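Local coordinates for Two-component insecticidal protein 16 kDa unit (Alcaligenes faecalis, PDB 5V3S) that probably acts as the 16 kDa aegerolysin-family unit of a binary insecticidal protein that kills corn rootworm, at residues E52-P55 with S56-N59. Numbering follows the deposited sequence.
Sequences EISP and SQIN
Gln57 reaches back from the first turn of helix 55-58 to take the backbone N-H of Ser54, the residue just before that helix. Its CB lies 3.4 Å from Ser54 O, beside the bond of 3.0 Å by which Gln57 N reaches the same Ser54 O from above the carbonyl plane. CG, anti to the carbonyl carbon of its own residue (chi1 -65°), passes 3.5 Å from Ser54 OG, and the extended chain carries CD on to the CB of Ile53. At the tip, OE1 accepts Ser54 N at 3.0 Å in a nearly straight bond, the donor tilted modestly from the amide plane, and also rests against Ile53 CB at 3.3 Å. This side-chain cap on the Ser54 N-H is one half of a capping box, and glutamine has the length and the carbonyl for it. A water also donates to OE1 and bridges it to Glu52 O; two bonds therefore grip OE1.

Ser54 OG, set between its backbone N and carbonyl carbon (chi1 64°), pairs with Ser56 OG at 2.9 Å; short hydroxyl side chains suit this place near the surface. Pro55, with no N-H to offer, fits the first turn, while its O accepts Asn59 N at 2.9 Å, closing a helical turn. Ile53 CD1 meets Ile58 CG1 at 4.0 Å, the two branched chains crossing at about a right angle. Ile53, on edge strand 52-53, and Ile58 both pack on Phe43 of strand 40-44; Ile58 continues inward to Val33 and Ile71, and Asn59 OD1 accepts Ala36 N, tying the short helix across both sheets.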
ATOM      1  N   GLU A  52       4.015 -15.979  -3.271  1.00 17.12           N
ATOM      2  CA  GLU A  52       4.876 -14.756  -3.322  1.00 16.95           C
ATOM      3  C   GLU A  52       4.847 -14.169  -4.710  1.00 15.47           C
ATOM      4  O   GLU A  52       4.761 -14.922  -5.709  1.00 14.77           O
ATOM      5  CB  GLU A  52       6.342 -15.049  -2.920  1.00 17.32           C
ATOM      6  CG  GLU A  52       7.355 -13.921  -3.200  1.00 16.37           C
ATOM      7  CD  GLU A  52       8.749 -14.072  -2.546  1.00 17.19           C
ATOM      8  OE1 GLU A  52       9.080 -15.208  -2.146  1.00 17.94           O
ATOM      9  OE2 GLU A  52       9.506 -13.057  -2.443  1.00 18.89           O
ATOM     10  N   ILE A  53       4.842 -12.846  -4.786  1.00 13.95           N
ATOM     11  CA  ILE A  53       4.998 -12.117  -6.028  1.00 13.55           C
ATOM     12  C   ILE A  53       6.154 -11.090  -5.772  1.00 12.93           C
ATOM     13  O   ILE A  53       6.425 -10.656  -4.617  1.00 13.43           O
ATOM     14  CB  ILE A  53       3.687 -11.405  -6.507  1.00 13.08           C
ATOM     15  CG1 ILE A  53       3.295 -10.268  -5.548  1.00 12.60           C
ATOM     16  CG2 ILE A  53       2.574 -12.421  -6.713  1.00 15.27           C
ATOM     17  CD1 ILE A  53       1.988  -9.512  -5.887  1.00 12.97           C
ATOM     18  N   SER A  54       6.745 -10.617  -6.841  1.00 13.42           N
ATOM     19  CA  SER A  54       7.827  -9.691  -6.725  1.00 12.65           C
ATOM     20  C   SER A  54       7.326  -8.264  -6.798  1.00 12.22           C
ATOM     21  O   SER A  54       6.223  -8.012  -7.374  1.00 12.61           O
ATOM     22  CB  SER A  54       8.849  -9.982  -7.839  1.00 13.13           C
ATOM     23  OG  SER A  54       8.201  -9.729  -9.068  1.00 13.77           O
ATOM     24  N   PRO A  55       8.159  -7.297  -6.370  1.00 13.43           N
ATOM     25  CA  PRO A  55       7.902  -5.857  -6.638  1.00 12.17           C
ATOM     26  C   PRO A  55       7.584  -5.593  -8.071  1.00 13.05           C
ATOM     27  O   PRO A  55       6.690  -4.747  -8.349  1.00  9.84           O
ATOM     28  CB  PRO A  55       9.213  -5.177  -6.196  1.00 12.31           C
ATOM     29  CG  PRO A  55       9.635  -6.068  -5.069  1.00 12.24           C
ATOM     30  CD  PRO A  55       9.326  -7.476  -5.479  1.00 12.41           C
ATOM     31  N   SER A  56       8.328  -6.280  -8.966  1.00 10.81           N
ATOM     32  CA  SER A  56       8.125  -6.050 -10.381  1.00 11.69           C
ATOM     33  C   SER A  56       6.700  -6.410 -10.903  1.00 11.39           C
ATOM     34  O   SER A  56       6.197  -5.798 -11.870  1.00 12.34           O
ATOM     35  CB  SER A  56       9.260  -6.675 -11.199  1.00 10.82           C
ATOM     36  OG  SER A  56       9.242  -8.115 -11.204  1.00 12.31           O
ATOM     37  N   GLN A  57       6.062  -7.382 -10.268  1.00 12.38           N
ATOM     38  CA  GLN A  57       4.668  -7.737 -10.573  1.00 12.12           C
ATOM     39  C   GLN A  57       3.622  -6.717 -10.102  1.00 13.36           C
ATOM     40  O   GLN A  57       2.552  -6.640 -10.715  1.00 12.35           O
ATOM     41  CB  GLN A  57       4.321  -9.086 -10.008  1.00 12.23           C
ATOM     42  CG  GLN A  57       5.166 -10.156 -10.724  1.00 12.21           C
ATOM     43  CD  GLN A  57       4.887 -11.503 -10.189  1.00 12.97           C
ATOM     44  OE1 GLN A  57       5.509 -11.931  -9.179  1.00 14.16           O
ATOM     45  NE2 GLN A  57       3.847 -12.147 -10.728  1.00 13.89           N
ATOM     46  N   ILE A  58       3.990  -5.917  -9.102  1.00 12.48           N
ATOM     47  CA  ILE A  58       3.177  -4.782  -8.650  1.00 11.85           C
ATOM     48  C   ILE A  58       3.407  -3.532  -9.522  1.00 11.80           C
ATOM     49  O   ILE A  58       2.436  -2.877  -9.971  1.00 11.88           O
ATOM     50  CB  ILE A  58       3.490  -4.506  -7.192  1.00 12.84           C
ATOM     51  CG1 ILE A  58       3.019  -5.657  -6.356  1.00 14.25           C
ATOM     52  CG2 ILE A  58       2.787  -3.269  -6.666  1.00 13.00           C
ATOM     53  CD1 ILE A  58       3.617  -5.608  -4.972  1.00 15.97           C
ATOM     54  N   ASN A  59       4.698  -3.196  -9.729  1.00 11.02           N
ATOM     55  CA  ASN A  59       5.036  -2.011 -10.438  1.00 11.39           C
ATOM     56  C   ASN A  59       4.469  -2.015 -11.849  1.00 12.30           C
ATOM     57  O   ASN A  59       4.540  -3.038 -12.558  1.00 15.36           O
ATOM     58  CB  ASN A  59       6.547  -1.839 -10.449  1.00 11.82           C
ATOM     59  CG  ASN A  59       7.049  -1.388  -9.136  1.00 12.92           C
ATOM     60  OD1 ASN A  59       6.260  -0.896  -8.320  1.00 13.53           O
ATOM     61  ND2 ASN A  59       8.265  -1.757  -8.812  1.00 11.97           N
TER
HETATM   62  O   HOH W   1       5.364 -14.847  -8.568  1.00 20.91           O